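Local coordinates for protein nucleoporin nup120 (PDB 4GQ2) that serves as a structural component of the nuclear pore complex in fission yeast and may take part in docking transport factors, at residues A[7-12]-A[539-544]; A[56-61]-A[108-113]; A[915-920]-A[944-949]. One frame throughout, in Å; residues are numbered along the deposited sequence.

Contact 1 (A[7-12]-A[539-544]); sequences HAVVPI and KVAFIR
Ala8 and Phe542 face each other as a hydrogen-bonded antiparallel pair: Ala8 N gives its hydrogen to Phe542 O at 3.1 Å, and Phe542 N returns one to Ala8 O at 3.2 Å. Two residues along, Val10 and Val540 repeat the exchange more tightly. Val10 N meets Val540 O at 2.8 Å, while Val540 N reaches Val10 O at 2.9 Å. Three of the acceptors take a second, weaker contact from a CA-H group: Phe542 O from His7, Ala8 O from Ala541 (O to CA 3.0 Å) and Val10 O from Lys539. Pro11, which has no N-H to offer, stands opposite Lys539 in a non-hydrogen-bonded pair and so costs this ladder no bond.

The long polar side chains find their mates beyond the two strands. Lys539 lays its CD against Val9 CG1 at 3.5 Å, a branch turned to it by standing anti to the valine's backbone N (chi1 178°), then carries NZ to salt bridges with Asp514 and Asp518; Arg544 pairs through NH1 with Glu550. The other valine branch, Val9 CG2, lies over one face of the His7 ring, 3.5 Å above its plane and offset toward the rim. On the opposite face of the sheet Ala8 CB touches Phe542 CE1 at 3.9 Å, and helix 672-703 packs over Ala8, Val10 and Phe542. This union of an N-terminal strand with one more than 500 residues later is consistent with the way a beta-propeller closes its ring of blades.

Contact 2 (A[56-61]-A[108-113]); sequences VAYDAG and PSNVMK
Tyr58 reaches Val111, and Asp59 reaches Lys113, at a junction between neighbouring sheets of the beta-propeller. Strand 59-64 borders one sheet, whereas residues 108-113 lead the chain round a corner at Lys113 into strand 115-121 of the next.

The tyrosine makes the crossing. From CB its ring departs between the backbone N and the carbonyl carbon (chi1 54°), with Ile78 and Gln80 beside the side chain, and is aimed at the backbone of residues 110-111. Farther out Val111 O lies in the ring plane at the edge, 3.5 Å from CE1 and 3.4 Å from CZ. At the tip OH donates to the same oxygen in a short bond of 2.5 Å that lies in the carbonyl plane, with a C=O...O angle of 151°. The hydroxyl also rests on Asn110 CB at 3.6 Å, the ring and the asparagine amide being turned 74° apart. A water accepts from Val111 N at 3.1 Å and donates weakly to Tyr58 OH, so the N-H of Val111 is linked to the phenol only indirectly, while its carbonyl is bonded directly. A phenylalanine here would keep the ring but would probably leave Val111 O without its donor and the water without its weak second partner.

Alongside, Lys113 bends back over the backbone of Tyr58 and Asp59, its CD 3.5 Å from Tyr58 O. Asp59 crosses it at about a right angle and divides its carboxylate: OD2 accepts from Asp114 N, just past the corner, while OD1 takes a weak bond from Ala60 N and, at 3.6 Å, a long salt bridge from Lys113 NZ.

Contact 3 (A[915-920]-A[944-949]); sequences DALEFS and KTACAA
Thr945 OG1, lying 3.7 Å from Leu917 CA, is gripped by two carbonyl oxygens of its own helix: Glu941 O and Thr942 O share its one hydrogen, in a forked bond or by turns. The torsion suits the task, for OG1 sits between the backbone N and the carbonyl carbon (chi1 55°), from where it can bend back to the preceding turn. The same rotation leaves the methyl, CG2, against the partner helix, 3.9 Å from Ala916 O and 4.1 Å from Ala916 CB. Ala916 O has a polar partner of its own in Ser904 OG, on helix 895-909.

Helices 913-925 and 932-949 run antiparallel here, with local axes 8.4 Å apart and 150° between their directions. The small residues Ala916, Thr945 and Ala946 permit this closeness; Leu917 and Thr945 bring their CA atoms within 5.2 Å. Leu917 supplies the one large apolar side chain of the contact. It reaches over the second helix alongside Ala946, setting CD1 at 3.7 Å from Ala946 CA and at 4.0 Å from Ala949 CB, one turn on. Ser920 packs its CB toward Thr945 OG1, while its OG is hydrogen-bonded to Thr942 OG1.

Such antiparallel helix pairs are the building units of alpha-solenoids, in keeping with the HEAT-repeat family of this region. Away from the pairing, Asp915 OD1 meets a basic side chain of another protein chain, so the first helix also faces a neighbour. Between these two segments the chemistry is chiefly van der Waals: the threonine hydroxyl is satisfied within its own helix, which implies that the fit of methyl groups against backbone carries the pairing.

Contacts 1 and 2 belong to the propeller part of the chain, their centres 20 Å apart and their nearest atoms about 7 Å from each other. Contact 2, which joins residues 47 apart, is nested in the long loop that contact 1 closes: one pairs the chain start with strand 539-544, the other ties two neighbouring sheets inside that loop. Contact 3 follows in series near the C-terminus, within the HEAT-repeat region, 57 Å from contact 1 and 68 Å from contact 2, centre to centre. Contact 1 sets the beta part against helix 672-703, whereas contact 3 pairs two helices far from it, consistent with a scaffold built from a propeller and a helical region.

Contact 1 (A[7-12]-A[539-544])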
ATOM      1  N   HIS A   7       8.577  18.360  -5.951  1.00 58.14           N
ATOM      2  CA  HIS A   7       8.101  17.580  -7.077  1.00 55.57           C
ATOM      3  C   HIS A   7       7.397  16.322  -6.669  1.00 49.20           C
ATOM      4  O   HIS A   7       7.583  15.817  -5.562  1.00 47.81           O
ATOM      5  CB  HIS A   7       9.222  17.338  -8.095  1.00 56.48           C
ATOM      6  CG  HIS A   7      10.369  16.491  -7.585  1.00 61.23           C
ATOM      7  ND1 HIS A   7      10.622  16.310  -6.277  1.00 67.96           N
ATOM      8  CD2 HIS A   7      11.364  15.802  -8.277  1.00 68.75           C
ATOM      9  CE1 HIS A   7      11.705  15.521  -6.136  1.00 70.69           C
ATOM     10  NE2 HIS A   7      12.158  15.213  -7.360  1.00 70.15           N
ATOM     11  N   ALA A   8       6.534  15.846  -7.557  1.00 53.11           N
ATOM     12  CA  ALA A   8       5.911  14.544  -7.417  1.00 54.65           C
ATOM     13  C   ALA A   8       6.602  13.606  -8.394  1.00 49.07           C
ATOM     14  O   ALA A   8       6.640  13.878  -9.588  1.00 47.74           O
ATOM     15  CB  ALA A   8       4.427  14.637  -7.724  1.00 60.22           C
ATOM     16  N   VAL A   9       7.144  12.510  -7.876  1.00 44.52           N
ATOM     17  CA  VAL A   9       7.936  11.571  -8.658  1.00 42.56           C
ATOM     18  C   VAL A   9       7.137  10.303  -8.956  1.00 43.14           C
ATOM     19  O   VAL A   9       6.534   9.720  -8.057  1.00 37.44           O
ATOM     20  CB  VAL A   9       9.241  11.191  -7.906  1.00 44.64           C
ATOM     21  CG1 VAL A   9      10.043  10.165  -8.691  1.00 48.22           C
ATOM     22  CG2 VAL A   9      10.102  12.421  -7.645  1.00 44.54           C
ATOM     23  N   VAL A  10       7.134   9.876 -10.215  1.00 39.64           N
ATOM     24  CA  VAL A  10       6.548   8.588 -10.586  1.00 38.78           C
ATOM     25  C   VAL A  10       7.576   7.770 -11.373  1.00 43.37           C
ATOM     26  O   VAL A  10       8.074   8.226 -12.402  1.00 39.12           O
ATOM     27  CB  VAL A  10       5.235   8.738 -11.396  1.00 38.37           C
ATOM     28  CG1 VAL A  10       4.599   7.379 -11.660  1.00 36.85           C
ATOM     29  CG2 VAL A  10       4.250   9.619 -10.659  1.00 35.70           C
ATOM     30  N   PRO A  11       7.918   6.566 -10.874  1.00 36.99           N
ATOM     31  CA  PRO A  11       8.823   5.712 -11.613  1.00 31.30           C
ATOM     32  C   PRO A  11       8.180   5.308 -12.927  1.00 32.84           C
ATOM     33  O   PRO A  11       6.963   5.139 -12.992  1.00 35.86           O
ATOM     34  CB  PRO A  11       8.971   4.483 -10.701  1.00 31.91           C
ATOM     35  CG  PRO A  11       8.647   4.977  -9.340  1.00 34.27           C
ATOM     36  CD  PRO A  11       7.552   5.979  -9.574  1.00 37.39           C
ATOM     37  N   ILE A  12       8.991   5.163 -13.965  1.00 33.67           N
ATOM     38  CA  ILE A  12       8.496   4.747 -15.266  1.00 35.72           C
ATOM     39  C   ILE A  12       8.625   3.229 -15.379  1.00 35.41           C
ATOM     40  O   ILE A  12       9.560   2.699 -15.989  1.00 40.43           O
ATOM     41  CB  ILE A  12       9.230   5.470 -16.407  1.00 36.92           C
ATOM     42  CG1 ILE A  12       9.043   6.968 -16.265  1.00 42.00           C
ATOM     43  CG2 ILE A  12       8.698   5.026 -17.758  1.00 40.17           C
ATOM     44  CD1 ILE A  12       9.965   7.773 -17.142  1.00 51.32           C
ATOM     45  N   LYS A 539      12.347   7.977 -14.258  1.00 41.63           N
ATOM     46  CA  LYS A 539      11.244   8.587 -13.522  1.00 41.80           C
ATOM     47  C   LYS A 539      10.732   9.837 -14.256  1.00 41.58           C
ATOM     48  O   LYS A 539      11.511  10.530 -14.916  1.00 39.00           O
ATOM     49  CB  LYS A 539      11.703   8.962 -12.106  1.00 39.78           C
ATOM     50  CG  LYS A 539      12.198   7.786 -11.269  1.00 40.87           C
ATOM     51  CD  LYS A 539      12.669   8.221  -9.895  1.00 41.28           C
ATOM     52  CE  LYS A 539      13.160   7.047  -9.059  1.00 41.32           C
ATOM     53  NZ  LYS A 539      14.547   6.624  -9.411  1.00 35.01           N
ATOM     54  N   VAL A 540       9.423  10.088 -14.157  1.00 37.03           N
ATOM     55  CA  VAL A 540       8.792  11.349 -14.567  1.00 40.88           C
ATOM     56  C   VAL A 540       8.359  12.079 -13.317  1.00 43.97           C
ATOM     57  O   VAL A 540       7.957  11.456 -12.336  1.00 46.07           O
ATOM     58  CB  VAL A 540       7.455  11.184 -15.340  1.00 45.55           C
ATOM     59  CG1 VAL A 540       7.456  12.030 -16.604  1.00 43.74           C
ATOM     60  CG2 VAL A 540       7.136   9.737 -15.647  1.00 50.44           C
ATOM     61  N   ALA A 541       8.381  13.405 -13.376  1.00 45.56           N
ATOM     62  CA  ALA A 541       7.957  14.210 -12.254  1.00 39.71           C
ATOM     63  C   ALA A 541       7.312  15.505 -12.734  1.00 48.34           C
ATOM     64  O   ALA A 541       7.374  15.836 -13.919  1.00 44.86           O
ATOM     65  CB  ALA A 541       9.145  14.496 -11.352  1.00 40.59           C
ATOM     66  N   PHE A 542       6.665  16.217 -11.817  1.00 42.35           N
ATOM     67  CA  PHE A 542       6.229  17.585 -12.084  1.00 56.04           C
ATOM     68  C   PHE A 542       6.448  18.483 -10.889  1.00 52.13           C
ATOM     69  O   PHE A 542       6.531  18.016  -9.755  1.00 49.92           O
ATOM     70  CB  PHE A 542       4.769  17.680 -12.543  1.00 65.00           C
ATOM     71  CG  PHE A 542       4.023  16.389 -12.499  1.00 66.63           C
ATOM     72  CD1 PHE A 542       3.509  15.901 -11.304  1.00 81.18           C
ATOM     73  CD2 PHE A 542       3.815  15.667 -13.664  1.00 69.02           C
ATOM     74  CE1 PHE A 542       2.811  14.702 -11.270  1.00 80.68           C
ATOM     75  CE2 PHE A 542       3.118  14.471 -13.637  1.00 79.44           C
ATOM     76  CZ  PHE A 542       2.615  13.988 -12.440  1.00 76.77           C
ATOM     77  N   ILE A 543       6.545  19.778 -11.166  1.00 51.25           N
ATOM     78  CA  ILE A 543       6.765  20.779 -10.130  1.00 56.27           C
ATOM     79  C   ILE A 543       5.458  21.026  -9.381  1.00 46.21           C
ATOM     80  O   ILE A 543       4.371  20.908  -9.958  1.00 40.85           O
ATOM     81  CB  ILE A 543       7.331  22.090 -10.735  1.00 51.18           C
ATOM     82  CG1 ILE A 543       8.656  21.805 -11.452  1.00 58.57           C
ATOM     83  CG2 ILE A 543       7.553  23.148  -9.660  1.00 53.99           C
ATOM     84  CD1 ILE A 543       9.146  22.930 -12.338  1.00 57.97           C
ATOM     85  N   ARG A 544       5.579  21.334  -8.092  1.00 52.63           N
ATOM     86  CA  ARG A 544       4.441  21.732  -7.261  1.00 54.10           C
ATOM     87  C   ARG A 544       4.901  22.609  -6.105  1.00 59.17           C
ATOM     88  O   ARG A 544       6.069  22.562  -5.701  1.00 59.12           O
ATOM     89  CB  ARG A 544       3.668  20.507  -6.743  1.00 65.40           C
ATOM     90  CG  ARG A 544       4.484  19.502  -5.939  1.00 56.60           C
ATOM     91  CD  ARG A 544       3.584  18.409  -5.371  1.00 46.84           C
ATOM     92  NE  ARG A 544       4.179  17.729  -4.218  1.00 44.48           N
ATOM     93  CZ  ARG A 544       4.223  18.228  -2.981  1.00 44.70           C
ATOM     94  NH1 ARG A 544       3.717  19.429  -2.718  1.00 44.56           N
ATOM     95  NH2 ARG A 544       4.786  17.525  -2.004  1.00 39.13           N
TER

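Contact 2 (A[56-61]-A[108-113])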
ATOM      1  N   VAL A  56      18.284   2.633 -17.590  1.00 38.92           N
ATOM      2  CA  VAL A  56      18.690   4.005 -17.345  1.00 32.44           C
ATOM      3  C   VAL A  56      18.788   4.701 -18.688  1.00 36.29           C
ATOM      4  O   VAL A  56      19.758   4.511 -19.416  1.00 34.95           O
ATOM      5  CB  VAL A  56      20.038   4.082 -16.592  1.00 33.48           C
ATOM      6  CG1 VAL A  56      20.435   5.526 -16.348  1.00 29.30           C
ATOM      7  CG2 VAL A  56      19.965   3.322 -15.270  1.00 31.36           C
ATOM      8  N   ALA A  57      17.766   5.493 -19.010  1.00 35.77           N
ATOM      9  CA  ALA A  57      17.698   6.218 -20.271  1.00 38.89           C
ATOM     10  C   ALA A  57      18.838   7.230 -20.359  1.00 44.73           C
ATOM     11  O   ALA A  57      19.284   7.749 -19.334  1.00 41.93           O
ATOM     12  CB  ALA A  57      16.339   6.915 -20.414  1.00 31.27           C
ATOM     13  N   TYR A  58      19.318   7.489 -21.576  1.00 44.81           N
ATOM     14  CA  TYR A  58      20.337   8.526 -21.793  1.00 44.27           C
ATOM     15  C   TYR A  58      19.761   9.759 -22.492  1.00 50.82           C
ATOM     16  O   TYR A  58      20.456  10.766 -22.672  1.00 53.03           O
ATOM     17  CB  TYR A  58      21.570   7.982 -22.532  1.00 40.51           C
ATOM     18  CG  TYR A  58      21.274   7.281 -23.837  1.00 41.15           C
ATOM     19  CD1 TYR A  58      21.151   7.995 -25.027  1.00 43.52           C
ATOM     20  CD2 TYR A  58      21.132   5.900 -23.883  1.00 48.85           C
ATOM     21  CE1 TYR A  58      20.882   7.349 -26.226  1.00 46.62           C
ATOM     22  CE2 TYR A  58      20.867   5.244 -25.075  1.00 54.66           C
ATOM     23  CZ  TYR A  58      20.743   5.970 -26.240  1.00 52.31           C
ATOM     24  OH  TYR A  58      20.475   5.309 -27.414  1.00 54.79           O
ATOM     25  N   ASP A  59      18.492   9.665 -22.887  1.00 42.07           N
ATOM     26  CA  ASP A  59      17.732  10.819 -23.363  1.00 36.49           C
ATOM     27  C   ASP A  59      16.243  10.570 -23.160  1.00 33.14           C
ATOM     28  O   ASP A  59      15.807   9.424 -23.117  1.00 34.48           O
ATOM     29  CB  ASP A  59      18.035  11.116 -24.833  1.00 35.71           C
ATOM     30  CG  ASP A  59      17.666  12.534 -25.230  1.00 40.94           C
ATOM     31  OD1 ASP A  59      17.415  13.363 -24.331  1.00 44.62           O
ATOM     32  OD2 ASP A  59      17.627  12.825 -26.443  1.00 43.52           O
ATOM     33  N   ALA A  60      15.466  11.644 -23.035  1.00 34.55           N
ATOM     34  CA  ALA A  60      14.037  11.540 -22.739  1.00 34.87           C
ATOM     35  C   ALA A  60      13.349  12.878 -22.909  1.00 40.12           C
ATOM     36  O   ALA A  60      13.992  13.928 -22.833  1.00 34.90           O
ATOM     37  CB  ALA A  60      13.818  11.027 -21.314  1.00 35.39           C
ATOM     38  N   GLY A  61      12.037  12.826 -23.128  1.00 37.85           N
ATOM     39  CA  GLY A  61      11.210  14.018 -23.208  1.00 39.72           C
ATOM     40  C   GLY A  61       9.740  13.656 -23.232  1.00 46.29           C
ATOM     41  O   GLY A  61       9.387  12.481 -23.324  1.00 44.19           O
ATOM     42  N   PRO A 108      17.701  -1.886 -34.611  1.00 55.29           N
ATOM     43  CA  PRO A 108      18.920  -2.657 -34.885  1.00 52.24           C
ATOM     44  C   PRO A 108      20.166  -1.925 -34.404  1.00 55.23           C
ATOM     45  O   PRO A 108      21.236  -2.532 -34.285  1.00 54.89           O
ATOM     46  CB  PRO A 108      18.944  -2.768 -36.418  1.00 46.45           C
ATOM     47  CG  PRO A 108      17.662  -2.187 -36.913  1.00 49.09           C
ATOM     48  CD  PRO A 108      17.163  -1.272 -35.838  1.00 54.38           C
ATOM     49  N   SER A 109      20.014  -0.628 -34.146  1.00 56.33           N
ATOM     50  CA  SER A 109      21.077   0.220 -33.615  1.00 53.57           C
ATOM     51  C   SER A 109      20.487   1.247 -32.647  1.00 56.04           C
ATOM     52  O   SER A 109      19.320   1.621 -32.781  1.00 49.42           O
ATOM     53  CB  SER A 109      21.789   0.928 -34.765  1.00 47.18           C
ATOM     54  OG  SER A 109      22.487   2.070 -34.315  1.00 48.11           O
ATOM     55  N   ASN A 110      21.295   1.702 -31.686  1.00 44.75           N
ATOM     56  CA  ASN A 110      20.862   2.672 -30.681  1.00 41.79           C
ATOM     57  C   ASN A 110      20.365   3.985 -31.277  1.00 50.94           C
ATOM     58  O   ASN A 110      21.046   4.588 -32.103  1.00 51.63           O
ATOM     59  CB  ASN A 110      21.994   2.964 -29.678  1.00 41.24           C
ATOM     60  CG  ASN A 110      22.063   1.947 -28.545  1.00 44.69           C
ATOM     61  OD1 ASN A 110      21.046   1.417 -28.102  1.00 49.89           O
ATOM     62  ND2 ASN A 110      23.270   1.679 -28.063  1.00 43.74           N
ATOM     63  N   VAL A 111      19.177   4.426 -30.860  1.00 47.33           N
ATOM     64  CA  VAL A 111      18.707   5.762 -31.204  1.00 48.01           C
ATOM     65  C   VAL A 111      19.726   6.761 -30.658  1.00 49.45           C
ATOM     66  O   VAL A 111      20.197   6.619 -29.533  1.00 54.11           O
ATOM     67  CB  VAL A 111      17.308   6.057 -30.623  1.00 46.41           C
ATOM     68  CG1 VAL A 111      16.837   7.441 -31.040  1.00 40.34           C
ATOM     69  CG2 VAL A 111      16.302   5.006 -31.075  1.00 43.95           C
ATOM     70  N   MET A 112      20.090   7.749 -31.466  1.00 46.37           N
ATOM     71  CA  MET A 112      21.061   8.743 -31.030  1.00 40.98           C
ATOM     72  C   MET A 112      20.421   9.760 -30.098  1.00 36.14           C
ATOM     73  O   MET A 112      19.218  10.031 -30.180  1.00 35.09           O
ATOM     74  CB  MET A 112      21.724   9.449 -32.225  1.00 40.87           C
ATOM     75  CG  MET A 112      20.847  10.461 -32.946  1.00 44.20           C
ATOM     76  SD  MET A 112      21.800  11.532 -34.041  1.00 45.06           S
ATOM     77  CE  MET A 112      20.638  12.869 -34.339  1.00 33.63           C
ATOM     78  N   LYS A 113      21.242  10.306 -29.209  1.00 33.80           N
ATOM     79  CA  LYS A 113      20.861  11.404 -28.344  1.00 38.43           C
ATOM     80  C   LYS A 113      20.348  12.550 -29.220  1.00 42.56           C
ATOM     81  O   LYS A 113      20.911  12.834 -30.286  1.00 49.90           O
ATOM     82  CB  LYS A 113      22.081  11.822 -27.512  1.00 44.54           C
ATOM     83  CG  LYS A 113      21.925  13.100 -26.708  1.00 55.62           C
ATOM     84  CD  LYS A 113      21.479  12.839 -25.279  1.00 68.07           C
ATOM     85  CE  LYS A 113      21.617  14.091 -24.419  1.00 56.49           C
ATOM     86  NZ  LYS A 113      20.559  15.101 -24.713  1.00 59.98           N
TER
HETATM   87  O   HOH W   1      17.982   3.168 -28.248  1.00 41.59           O

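Contact 3 (A[915-920]-A[944-949])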
ATOM      1  N   ASP A 915     -29.419 -19.631   9.173  1.00 58.49           N
ATOM      2  CA  ASP A 915     -29.584 -18.225   9.527  1.00 53.97           C
ATOM      3  C   ASP A 915     -30.640 -17.559   8.643  1.00 52.67           C
ATOM      4  O   ASP A 915     -31.422 -16.724   9.118  1.00 53.65           O
ATOM      5  CB  ASP A 915     -28.252 -17.483   9.400  1.00 57.53           C
ATOM      6  CG  ASP A 915     -27.145 -18.124  10.205  1.00 51.26           C
ATOM      7  OD1 ASP A 915     -27.149 -18.006  11.449  1.00 44.20           O
ATOM      8  OD2 ASP A 915     -26.256 -18.741   9.586  1.00 61.47           O
ATOM      9  N   ALA A 916     -30.650 -17.923   7.361  1.00 46.15           N
ATOM     10  CA  ALA A 916     -31.680 -17.458   6.426  1.00 50.61           C
ATOM     11  C   ALA A 916     -33.079 -17.840   6.910  1.00 56.15           C
ATOM     12  O   ALA A 916     -34.034 -17.093   6.701  1.00 51.23           O
ATOM     13  CB  ALA A 916     -31.434 -18.013   5.032  1.00 45.37           C
ATOM     14  N   LEU A 917     -33.181 -19.002   7.558  1.00 55.08           N
ATOM     15  CA  LEU A 917     -34.437 -19.503   8.107  1.00 52.75           C
ATOM     16  C   LEU A 917     -34.807 -18.681   9.335  1.00 51.98           C
ATOM     17  O   LEU A 917     -35.927 -18.176   9.436  1.00 59.11           O
ATOM     18  CB  LEU A 917     -34.292 -20.985   8.488  1.00 62.55           C
ATOM     19  CG  LEU A 917     -35.466 -21.979   8.538  1.00 66.20           C
ATOM     20  CD1 LEU A 917     -34.939 -23.377   8.830  1.00 75.78           C
ATOM     21  CD2 LEU A 917     -36.542 -21.626   9.548  1.00 48.23           C
ATOM     22  N   GLU A 918     -33.858 -18.549  10.261  1.00 52.61           N
ATOM     23  CA  GLU A 918     -34.085 -17.834  11.516  1.00 52.86           C
ATOM     24  C   GLU A 918     -34.478 -16.375  11.284  1.00 52.03           C
ATOM     25  O   GLU A 918     -35.369 -15.858  11.961  1.00 49.89           O
ATOM     26  CB  GLU A 918     -32.874 -17.959  12.446  1.00 57.61           C
ATOM     27  CG  GLU A 918     -32.679 -19.380  12.977  1.00 88.14           C
ATOM     28  CD  GLU A 918     -31.591 -19.507  14.035  1.00 90.46           C
ATOM     29  OE1 GLU A 918     -30.869 -18.518  14.289  1.00 94.83           O
ATOM     30  OE2 GLU A 918     -31.456 -20.610  14.618  1.00 73.77           O
ATOM     31  N   PHE A 919     -33.837 -15.726  10.311  1.00 44.75           N
ATOM     32  CA  PHE A 919     -34.162 -14.334   9.984  1.00 49.66           C
ATOM     33  C   PHE A 919     -35.542 -14.209   9.350  1.00 50.86           C
ATOM     34  O   PHE A 919     -36.217 -13.192   9.520  1.00 42.54           O
ATOM     35  CB  PHE A 919     -33.099 -13.700   9.071  1.00 46.99           C
ATOM     36  CG  PHE A 919     -31.894 -13.187   9.809  1.00 44.65           C
ATOM     37  CD1 PHE A 919     -32.031 -12.251  10.825  1.00 44.24           C
ATOM     38  CD2 PHE A 919     -30.621 -13.637   9.483  1.00 48.47           C
ATOM     39  CE1 PHE A 919     -30.923 -11.778  11.510  1.00 47.57           C
ATOM     40  CE2 PHE A 919     -29.506 -13.167  10.161  1.00 49.51           C
ATOM     41  CZ  PHE A 919     -29.657 -12.237  11.176  1.00 43.49           C
ATOM     42  N   SER A 920     -35.946 -15.245   8.614  1.00 52.41           N
ATOM     43  CA  SER A 920     -37.271 -15.291   8.002  1.00 56.87           C
ATOM     44  C   SER A 920     -38.347 -15.398   9.083  1.00 55.86           C
ATOM     45  O   SER A 920     -39.370 -14.703   9.018  1.00 47.79           O
ATOM     46  CB  SER A 920     -37.374 -16.455   7.016  1.00 58.87           C
ATOM     47  OG  SER A 920     -38.525 -16.324   6.207  1.00 49.02           O
ATOM     48  N   LYS A 944     -39.227 -21.434   1.235  1.00 60.42           N
ATOM     49  CA  LYS A 944     -37.992 -21.458   0.462  1.00 67.49           C
ATOM     50  C   LYS A 944     -36.745 -21.722   1.321  1.00 73.23           C
ATOM     51  O   LYS A 944     -35.823 -22.417   0.883  1.00 80.31           O
ATOM     52  CB  LYS A 944     -37.861 -20.132  -0.292  1.00 60.54           C
ATOM     53  CG  LYS A 944     -36.827 -20.098  -1.401  1.00 66.56           C
ATOM     54  CD  LYS A 944     -37.022 -18.848  -2.252  1.00 71.94           C
ATOM     55  CE  LYS A 944     -35.738 -18.421  -2.943  1.00 72.37           C
ATOM     56  NZ  LYS A 944     -35.212 -19.473  -3.857  1.00 87.18           N
ATOM     57  N   THR A 945     -36.727 -21.185   2.540  1.00 63.63           N
ATOM     58  CA  THR A 945     -35.544 -21.280   3.398  1.00 72.92           C
ATOM     59  C   THR A 945     -35.508 -22.551   4.252  1.00 80.51           C
ATOM     60  O   THR A 945     -34.471 -23.219   4.322  1.00 68.58           O
ATOM     61  CB  THR A 945     -35.354 -20.021   4.274  1.00 62.86           C
ATOM     62  OG1 THR A 945     -36.538 -19.777   5.039  1.00 65.39           O
ATOM     63  CG2 THR A 945     -35.057 -18.811   3.399  1.00 49.15           C
ATOM     64  N   ALA A 946     -36.636 -22.876   4.887  1.00 84.30           N
ATOM     65  CA  ALA A 946     -36.787 -24.117   5.659  1.00 72.63           C
ATOM     66  C   ALA A 946     -36.464 -25.347   4.815  1.00 81.37           C
ATOM     67  O   ALA A 946     -35.732 -26.241   5.258  1.00 74.69           O
ATOM     68  CB  ALA A 946     -38.194 -24.225   6.234  1.00 61.38           C
ATOM     69  N   CYS A 947     -37.005 -25.370   3.596  1.00 71.14           N
ATOM     70  CA  CYS A 947     -36.800 -26.467   2.648  1.00 72.88           C
ATOM     71  C   CYS A 947     -35.324 -26.662   2.297  1.00 74.19           C
ATOM     72  O   CYS A 947     -34.855 -27.794   2.155  1.00 93.71           O
ATOM     73  CB  CYS A 947     -37.635 -26.237   1.382  1.00 71.41           C
ATOM     74  SG  CYS A 947     -37.305 -27.350  -0.008  1.00 74.20           S
ATOM     75  N   ALA A 948     -34.595 -25.558   2.177  1.00 79.72           N
ATOM     76  CA  ALA A 948     -33.186 -25.603   1.804  1.00 76.91           C
ATOM     77  C   ALA A 948     -32.289 -26.059   2.956  1.00 75.13           C
ATOM     78  O   ALA A 948     -31.203 -26.593   2.727  1.00 75.07           O
ATOM     79  CB  ALA A 948     -32.740 -24.249   1.277  1.00 69.43           C
ATOM     80  N   ALA A 949     -32.749 -25.851   4.187  1.00 73.05           N
ATOM     81  CA  ALA A 949     -31.984 -26.232   5.372  1.00 66.50           C
ATOM     82  C   ALA A 949     -32.253 -27.675   5.801  1.00 81.06           C
ATOM     83  O   ALA A 949     -31.392 -28.319   6.408  1.00 89.21           O
ATOM     84  CB  ALA A 949     -32.281 -25.276   6.515  1.00 67.22           C
TER